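Local coordinates for protein DNA ligase (Archaeoglobus fulgidus, PDB 3GDE) that probably seals nicks in double-stranded DNA during replication, recombination and repair, spending ATP through an enzyme-AMP intermediate, at residues A[62-67]-A[160-165]; A[188-193]-A[201-206]; A[280-285]-A[328-333]. One frame throughout, in Å; residues are numbered along the deposited sequence.

Contact 1. Residues A[62-67]-A[160-165]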
loop_
_atom_site.group_PDB
_atom_site.type_symbol
_atom_site.label_atom_id
_atom_site.label_comp_id
_atom_site.label_asym_id
_atom_site.label_seq_id
_atom_site.Cartn_x
_atom_site.Cartn_y
_atom_site.Cartn_z
ATOM N N LEU A 62 -2.369 14.026 3.446
ATOM C CA LEU A 62 -1.890 15.394 3.188
ATOM C C LEU A 62 -2.644 16.068 2.030
ATOM O O LEU A 62 -3.066 17.217 2.149
ATOM C CB LEU A 62 -0.380 15.435 2.890
ATOM C CG LEU A 62 0.684 15.638 3.977
ATOM C CD1 LEU A 62 2.035 15.974 3.325
ATOM C CD2 LEU A 62 0.294 16.686 5.047
ATOM N N GLY A 63 -2.797 15.353 0.915
ATOM C CA GLY A 63 -3.485 15.892 -0.262
ATOM C C GLY A 63 -2.693 17.008 -0.913
ATOM O O GLY A 63 -3.260 17.989 -1.415
ATOM N N VAL A 64 -1.375 16.860 -0.888
ATOM C CA VAL A 64 -0.472 17.823 -1.493
ATOM C C VAL A 64 0.209 17.198 -2.719
ATOM O O VAL A 64 1.049 16.295 -2.593
ATOM C CB VAL A 64 0.567 18.344 -0.466
ATOM C CG1 VAL A 64 1.602 19.218 -1.131
ATOM C CG2 VAL A 64 -0.134 19.127 0.635
ATOM N N GLY A 65 -0.189 17.676 -3.899
ATOM C CA GLY A 65 0.426 17.267 -5.163
ATOM C C GLY A 65 1.639 18.119 -5.485
ATOM O O GLY A 65 1.818 19.223 -4.917
ATOM N N ILE A 66 2.471 17.618 -6.397
ATOM C CA ILE A 66 3.690 18.317 -6.794
ATOM C C ILE A 66 3.459 19.781 -7.242
ATOM O O ILE A 66 4.336 20.635 -7.069
ATOM C CB ILE A 66 4.507 17.504 -7.852
ATOM C CG1 ILE A 66 5.952 18.016 -7.906
ATOM C CG2 ILE A 66 3.821 17.501 -9.243
ATOM C CD1 ILE A 66 6.906 17.164 -8.689
ATOM N N GLY A 67 2.285 20.052 -7.815
ATOM C CA GLY A 67 1.899 21.398 -8.241
ATOM C C GLY A 67 1.840 22.399 -7.095
ATOM O O GLY A 67 2.244 23.550 -7.257
ATOM N N ARG A 160 10.795 15.458 -0.186
ATOM C CA ARG A 160 10.811 14.022 -0.463
ATOM C C ARG A 160 9.777 13.272 0.373
ATOM O O ARG A 160 9.190 12.293 -0.091
ATOM C CB ARG A 160 12.207 13.445 -0.247
ATOM C CG ARG A 160 13.192 13.865 -1.328
ATOM C CD ARG A 160 14.431 13.011 -1.311
ATOM N NE ARG A 160 15.496 13.550 -2.151
ATOM C CZ ARG A 160 16.745 13.090 -2.127
ATOM N NH1 ARG A 160 17.069 12.102 -1.308
ATOM N NH2 ARG A 160 17.677 13.624 -2.903
ATOM N N LEU A 161 9.551 13.759 1.590
ATOM C CA LEU A 161 8.567 13.194 2.507
ATOM C C LEU A 161 7.149 13.376 1.963
ATOM O O LEU A 161 6.399 12.405 1.874
ATOM C CB LEU A 161 8.726 13.812 3.910
ATOM C CG LEU A 161 7.813 13.427 5.078
ATOM C CD1 LEU A 161 7.685 11.911 5.249
ATOM C CD2 LEU A 161 8.322 14.073 6.376
ATOM N N ILE A 162 6.801 14.607 1.584
ATOM C CA ILE A 162 5.517 14.911 0.936
ATOM C C ILE A 162 5.287 14.078 -0.345
ATOM O O ILE A 162 4.168 13.654 -0.627
ATOM C CB ILE A 162 5.395 16.425 0.609
ATOM C CG1 ILE A 162 5.334 17.254 1.901
ATOM C CG2 ILE A 162 4.162 16.708 -0.297
ATOM C CD1 ILE A 162 5.631 18.714 1.704
ATOM N N LEU A 163 6.355 13.852 -1.103
ATOM C CA LEU A 163 6.311 13.037 -2.318
ATOM C C LEU A 163 6.438 11.534 -2.033
ATOM O O LEU A 163 6.409 10.726 -2.956
ATOM C CB LEU A 163 7.402 13.492 -3.300
ATOM C CG LEU A 163 7.182 14.906 -3.865
ATOM C CD1 LEU A 163 8.354 15.373 -4.706
ATOM C CD2 LEU A 163 5.878 15.000 -4.646
ATOM N N ASN A 164 6.589 11.180 -0.753
ATOM C CA ASN A 164 6.651 9.792 -0.288
ATOM C C ASN A 164 7.808 8.912 -0.811
ATOM O O ASN A 164 7.745 7.685 -0.679
ATOM C CB ASN A 164 5.296 9.076 -0.473
ATOM C CG ASN A 164 4.116 9.818 0.196
ATOM O OD1 ASN A 164 3.022 9.887 -0.381
ATOM N ND2 ASN A 164 4.334 10.372 1.404
ATOM N N GLU A 165 8.845 9.524 -1.384
ATOM C CA GLU A 165 10.074 8.807 -1.760
ATOM C C GLU A 165 11.339 9.488 -1.229
ATOM O O GLU A 165 11.828 10.467 -1.793
ATOM C CB GLU A 165 10.151 8.464 -3.282
ATOM C CG GLU A 165 10.643 9.547 -4.262
ATOM C CD GLU A 165 11.443 9.012 -5.504
ATOM O OE1 GLU A 165 11.953 7.853 -5.516
ATOM O OE2 GLU A 165 11.583 9.789 -6.479
#
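Ile162 meets Leu62 and Val64 with a different branch for each. Its CG1 lies 3.8 Å from CD1 of Leu62, the two side chains crossing at about a right angle. Its CG2 rests 3.7 Å from CG1 of Val64. A chi1 of -66° accounts for this division, since it sets CG1 beside the backbone N and CG2 beside the carbonyl carbon. Farther along, the contact is slacker: CD2 of Leu163 approaches CB of Ile66 at 4.3 Å. The contact illustrates how a helical domain, here the N-terminal DNA-binding one, joins the start of one helix to the end of another. Gly65 takes the N-cap position of helix 66-77, while helix 152-162 ends in a Schellman motif at Asn164, whose phi is positive. Within that turn Asn164 N donates to Leu161 O at 2.9 Å, and a weak bond runs from Glu165 N to Arg160 O. No hydrogen bond passes between the segments. Phe124 of helix 117-129 touches both Leu62 and Ile162, and Leu69 of helix 66-77 touches Val64, Ile162 and Leu163. Ile66 also touches Pro485 and Ile498 of the C-terminal OB-fold region, in keeping with the closed conformation of the enzyme.

Contact 2. Residues A[188-193]-A[201-206]; sequences ETVERA and GRVAVV
Val203 is a branched side chain set between Val190 and Ala193 of the preceding helix, with one methyl for each. CG1 of Val203 meets CG1 of Val190 at 3.9 Å, and the two valines cross at a slant. Its other branch, CG2, lies 4.0 Å from CB of Ala193 and also presses on the backbone there, 3.8 Å from Ala193 C. The fork is oriented by a chi1 of 168°, which turns CG1 away from the backbone N of its own residue and keeps CG2 beside it. With an alanine in place of Val203 both methyls are gone, which would probably open a gap facing Val190 and Ala193 and weaken the hold between the helices. Those helices, 187-197 and 200-216, are consecutive in the chain and joined by a short turn, in the helical N-terminal part of the ligase. Near the contact, Asp199 OD1 accepts the backbone N of Arg202, and Ala193 O is hydrogen-bonded to Thr197 OG1. Farther along helix 200-216, Glu212 OE1 is weakly hydrogen-bonded to Thr189 OG1. All three touching residues are buried and no hydrogen bond joins 188-193 to 201-206, so this patch relies on apolar contact and exclusion of water.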
loop_
_atom_site.group_PDB
_atom_site.type_symbol
_atom_site.label_atom_id
_atom_site.label_comp_id
_atom_site.label_asym_id
_atom_site.label_seq_id
_atom_site.Cartn_x
_atom_site.Cartn_y
_atom_site.Cartn_z
ATOM N N GLU A 188 10.924 -10.810 14.607
ATOM C CA GLU A 188 9.660 -11.495 14.329
ATOM C C GLU A 188 8.506 -11.004 15.172
ATOM O O GLU A 188 7.373 -10.978 14.709
ATOM C CB GLU A 188 9.790 -13.006 14.514
ATOM C CG GLU A 188 9.975 -13.746 13.219
ATOM C CD GLU A 188 11.383 -14.268 13.038
ATOM O OE1 GLU A 188 12.325 -13.439 12.933
ATOM O OE2 GLU A 188 11.536 -15.518 12.992
ATOM N N THR A 189 8.785 -10.629 16.414
ATOM C CA THR A 189 7.742 -10.059 17.249
ATOM C C THR A 189 7.496 -8.571 16.975
ATOM O O THR A 189 6.412 -8.090 17.250
ATOM C CB THR A 189 7.870 -10.464 18.755
ATOM O OG1 THR A 189 7.705 -9.335 19.628
ATOM C CG2 THR A 189 9.175 -11.125 19.009
ATOM N N VAL A 190 8.475 -7.867 16.402
ATOM C CA VAL A 190 8.250 -6.491 15.905
ATOM C C VAL A 190 7.329 -6.575 14.685
ATOM O O VAL A 190 6.317 -5.869 14.592
ATOM C CB VAL A 190 9.585 -5.755 15.528
ATOM C CG1 VAL A 190 9.305 -4.471 14.726
ATOM C CG2 VAL A 190 10.404 -5.434 16.781
ATOM N N GLU A 191 7.710 -7.458 13.763
ATOM C CA GLU A 191 6.907 -7.830 12.615
ATOM C C GLU A 191 5.471 -8.175 12.999
ATOM O O GLU A 191 4.538 -7.590 12.460
ATOM C CB GLU A 191 7.538 -9.034 11.926
ATOM C CG GLU A 191 6.687 -9.620 10.830
ATOM C CD GLU A 191 7.172 -9.220 9.485
ATOM O OE1 GLU A 191 7.847 -10.057 8.838
ATOM O OE2 GLU A 191 6.900 -8.063 9.081
ATOM N N ARG A 192 5.308 -9.129 13.917
ATOM C CA ARG A 192 3.977 -9.571 14.365
ATOM C C ARG A 192 3.111 -8.443 14.901
ATOM O O ARG A 192 1.928 -8.379 14.595
ATOM C CB ARG A 192 4.086 -10.687 15.408
ATOM C CG ARG A 192 3.972 -12.075 14.834
ATOM C CD ARG A 192 3.987 -13.134 15.933
ATOM N NE ARG A 192 5.344 -13.631 16.179
ATOM C CZ ARG A 192 6.011 -13.485 17.320
ATOM N NH1 ARG A 192 5.449 -12.866 18.356
ATOM N NH2 ARG A 192 7.246 -13.972 17.431
ATOM N N ALA A 193 3.710 -7.567 15.704
ATOM C CA ALA A 193 3.030 -6.393 16.260
ATOM C C ALA A 193 2.612 -5.380 15.179
ATOM O O ALA A 193 1.549 -4.748 15.266
ATOM C CB ALA A 193 3.921 -5.719 17.300
ATOM N N GLY A 201 5.335 3.323 13.818
ATOM C CA GLY A 201 5.623 4.334 14.829
ATOM C C GLY A 201 5.119 3.918 16.196
ATOM O O GLY A 201 5.868 3.957 17.174
ATOM N N ARG A 202 3.846 3.515 16.251
ATOM C CA ARG A 202 3.238 2.956 17.454
ATOM C C ARG A 202 4.054 1.773 17.981
ATOM O O ARG A 202 4.309 1.671 19.178
ATOM C CB ARG A 202 1.805 2.500 17.156
ATOM C CG ARG A 202 0.816 2.739 18.284
ATOM C CD ARG A 202 0.284 1.476 18.941
ATOM N NE ARG A 202 -0.892 0.985 18.239
ATOM C CZ ARG A 202 -1.921 0.340 18.788
ATOM N NH1 ARG A 202 -1.967 0.092 20.095
ATOM N NH2 ARG A 202 -2.925 -0.057 18.005
ATOM N N VAL A 203 4.441 0.879 17.080
ATOM C CA VAL A 203 5.253 -0.286 17.429
ATOM C C VAL A 203 6.612 0.114 18.044
ATOM O O VAL A 203 7.029 -0.465 19.052
ATOM C CB VAL A 203 5.419 -1.250 16.204
ATOM C CG1 VAL A 203 6.490 -2.302 16.450
ATOM C CG2 VAL A 203 4.097 -1.936 15.888
ATOM N N ALA A 204 7.283 1.100 17.446
ATOM C CA ALA A 204 8.570 1.586 17.947
ATOM C C ALA A 204 8.434 2.136 19.372
ATOM O O ALA A 204 9.243 1.817 20.254
ATOM C CB ALA A 204 9.145 2.635 17.020
ATOM N N VAL A 205 7.388 2.933 19.594
ATOM C CA VAL A 205 7.130 3.509 20.905
ATOM C C VAL A 205 6.882 2.425 21.968
ATOM O O VAL A 205 7.352 2.540 23.094
ATOM C CB VAL A 205 5.987 4.556 20.857
ATOM C CG1 VAL A 205 5.628 5.072 22.268
ATOM C CG2 VAL A 205 6.370 5.720 19.934
ATOM N N VAL A 206 6.162 1.368 21.608
ATOM C CA VAL A 206 5.925 0.267 22.540
ATOM C C VAL A 206 7.243 -0.458 22.814
ATOM O O VAL A 206 7.522 -0.813 23.957
ATOM C CB VAL A 206 4.817 -0.697 22.042
ATOM C CG1 VAL A 206 4.720 -1.959 22.920
ATOM C CG2 VAL A 206 3.478 0.024 22.025
#

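Contact 3. Residues A[280-285]-A[328-333]; sequences ALPDIV and KMVEKI
Val330 packs its two methyls against Pro282 and Asp283, in the opening turn of helix 282-291. At the start of segment 328-333, Lys328 lends its carbonyl O to the N of Lys332 at 3.1 Å and, weakly, to the N of Glu331, holding the short helix 327-332 in shape. Met329 follows; its O accepts the N of Ile333 at 2.9 Å.

Val330 then carries the contact. Its CG1, trans to the backbone N (chi1 178°), comes within 3.8 Å of Asp283 CB and runs on beside the carboxylate, 4.1 Å from OD1. The other branch, CG2, meets the ring of Pro282 at CG, 4.1 Å away. The side chains of Val330 and Asp283 lie alongside one another, pointing opposite ways, so the valine rests along the flank of the aspartate, on its carbon stem. At a chi1 of 52° the CG of Asp283 is held between its backbone N and carbonyl carbon, which lets CB and the carboxylate together flank CG1 of Val330.

Beyond Val330 the chain winds through Glu331 and Lys332 to Ile333, the first residue to leave helical geometry. Arg319 of helix 313-321 binds both segments within the adenylation domain: its NH2 forms a salt bridge with Asp283 OD2 and a hydrogen bond with Ala280 O, and its NH1 is hydrogen-bonded to Ile333 O. Its positive charge would probably favour the ionised carboxylate of Asp283. Leu281 and Ile284 touch Ile269 of strand 268-271 and Leu335 of strand 335-342, while Pro282 and Asp283 meet Val330 of helix 327-332, which directly precedes the second of those strands.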
loop_
_atom_site.group_PDB
_atom_site.type_symbol
_atom_site.label_atom_id
_atom_site.label_comp_id
_atom_site.label_asym_id
_atom_site.label_seq_id
_atom_site.Cartn_x
_atom_site.Cartn_y
_atom_site.Cartn_z
ATOM N N ALA A 280 -17.745 4.788 1.442
ATOM C CA ALA A 280 -18.065 4.393 0.075
ATOM C C ALA A 280 -19.090 3.260 0.044
ATOM O O ALA A 280 -19.721 3.022 -0.985
ATOM C CB ALA A 280 -16.798 3.998 -0.676
ATOM N N LEU A 281 -19.271 2.581 1.176
ATOM C CA LEU A 281 -20.151 1.411 1.241
ATOM C C LEU A 281 -21.309 1.518 2.246
ATOM O O LEU A 281 -21.476 0.627 3.092
ATOM C CB LEU A 281 -19.332 0.132 1.508
ATOM C CG LEU A 281 -18.064 -0.168 0.685
ATOM C CD1 LEU A 281 -17.446 -1.485 1.127
ATOM C CD2 LEU A 281 -18.324 -0.165 -0.829
ATOM N N PRO A 282 -22.140 2.581 2.146
ATOM C CA PRO A 282 -23.287 2.663 3.061
ATOM C C PRO A 282 -24.215 1.450 2.972
ATOM O O PRO A 282 -24.739 0.998 4.002
ATOM C CB PRO A 282 -24.012 3.940 2.613
ATOM C CG PRO A 282 -23.509 4.223 1.241
ATOM C CD PRO A 282 -22.095 3.742 1.237
ATOM N N ASP A 283 -24.389 0.912 1.763
ATOM C CA ASP A 283 -25.230 -0.264 1.553
ATOM C C ASP A 283 -24.756 -1.494 2.328
ATOM O O ASP A 283 -25.549 -2.159 3.001
ATOM C CB ASP A 283 -25.397 -0.575 0.058
ATOM C CG ASP A 283 -24.067 -0.676 -0.697
ATOM O OD1 ASP A 283 -24.042 -1.356 -1.745
ATOM O OD2 ASP A 283 -23.057 -0.078 -0.269
ATOM N N ILE A 284 -23.459 -1.792 2.229
ATOM C CA ILE A 284 -22.874 -2.926 2.945
ATOM C C ILE A 284 -22.825 -2.646 4.454
ATOM O O ILE A 284 -23.144 -3.519 5.255
ATOM C CB ILE A 284 -21.475 -3.320 2.363
ATOM C CG1 ILE A 284 -21.606 -3.829 0.914
ATOM C CG2 ILE A 284 -20.762 -4.347 3.242
ATOM C CD1 ILE A 284 -22.588 -5.015 0.704
ATOM N N VAL A 285 -22.443 -1.426 4.825
ATOM C CA VAL A 285 -22.450 -0.991 6.232
ATOM C C VAL A 285 -23.799 -1.278 6.925
ATOM O O VAL A 285 -23.832 -1.919 7.984
ATOM C CB VAL A 285 -22.012 0.507 6.371
ATOM C CG1 VAL A 285 -22.328 1.074 7.749
ATOM C CG2 VAL A 285 -20.527 0.640 6.089
ATOM N N LYS A 328 -25.777 7.560 -5.777
ATOM C CA LYS A 328 -25.927 7.172 -7.179
ATOM C C LYS A 328 -25.216 5.852 -7.474
ATOM O O LYS A 328 -25.692 5.041 -8.268
ATOM C CB LYS A 328 -25.359 8.271 -8.083
ATOM C CG LYS A 328 -25.975 8.324 -9.473
ATOM C CD LYS A 328 -27.192 9.255 -9.513
ATOM C CE LYS A 328 -27.794 9.340 -10.912
ATOM N NZ LYS A 328 -26.812 9.788 -11.949
ATOM N N MET A 329 -24.074 5.655 -6.820
ATOM C CA MET A 329 -23.242 4.464 -6.990
ATOM C C MET A 329 -23.886 3.201 -6.426
ATOM O O MET A 329 -23.731 2.118 -6.994
ATOM C CB MET A 329 -21.865 4.689 -6.363
ATOM C CG MET A 329 -21.039 5.740 -7.082
ATOM S SD MET A 329 -20.728 5.280 -8.800
ATOM C CE MET A 329 -19.310 4.204 -8.592
ATOM N N VAL A 330 -24.613 3.345 -5.319
ATOM C CA VAL A 330 -25.353 2.223 -4.731
ATOM C C VAL A 330 -26.373 1.660 -5.729
ATOM O O VAL A 330 -26.644 0.454 -5.732
ATOM C CB VAL A 330 -26.048 2.608 -3.387
ATOM C CG1 VAL A 330 -26.845 1.437 -2.818
ATOM C CG2 VAL A 330 -25.027 3.071 -2.364
ATOM N N GLU A 331 -26.914 2.537 -6.578
ATOM C CA GLU A 331 -27.922 2.143 -7.570
ATOM C C GLU A 331 -27.307 1.504 -8.815
ATOM O O GLU A 331 -27.746 0.430 -9.232
ATOM C CB GLU A 331 -28.826 3.328 -7.959
ATOM C CG GLU A 331 -29.458 4.085 -6.782
ATOM C CD GLU A 331 -30.209 3.180 -5.804
ATOM O OE1 GLU A 331 -31.138 2.457 -6.238
ATOM O OE2 GLU A 331 -29.872 3.206 -4.595
ATOM N N LYS A 332 -26.313 2.171 -9.406
ATOM C CA LYS A 332 -25.572 1.642 -10.560
ATOM C C LYS A 332 -24.940 0.284 -10.261
ATOM O O LYS A 332 -25.132 -0.680 -11.008
ATOM C CB LYS A 332 -24.469 2.620 -11.001
ATOM C CG LYS A 332 -24.784 3.460 -12.247
ATOM C CD LYS A 332 -24.821 2.615 -13.539
ATOM C CE LYS A 332 -23.438 2.423 -14.171
ATOM N NZ LYS A 332 -22.960 3.630 -14.909
ATOM N N ILE A 333 -24.202 0.221 -9.154
ATOM C CA ILE A 333 -23.398 -0.953 -8.806
ATOM C C ILE A 333 -23.821 -1.491 -7.433
ATOM O O ILE A 333 -23.253 -1.092 -6.412
ATOM C CB ILE A 333 -21.865 -0.618 -8.806
ATOM C CG1 ILE A 333 -21.479 0.210 -10.040
ATOM C CG2 ILE A 333 -21.024 -1.880 -8.680
ATOM C CD1 ILE A 333 -20.122 0.890 -9.943
#

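How the contacts relate
The three contacts follow one another along the chain without overlap: contact 1 closes before contact 2 opens, and contact 3 comes last. Contact 1 joins the approach to helix 66-77 with the end of helix 152-162 in the N-terminal DNA-binding domain, and contact 2 joins helices 187-197 and 200-216, still ahead of the first strand. Contact 3 belongs to the adenylation domain, where helices lie on strands. Centres of contacts 1 and 2 are 26 Å apart, those of 1 and 3 are 31 Å, and those of 2 and 3 are 36 Å; no two touch. Contact 1 also borders the OB-fold region, consistent with the closed conformation, and none lies at the predicted ATP-binding residues.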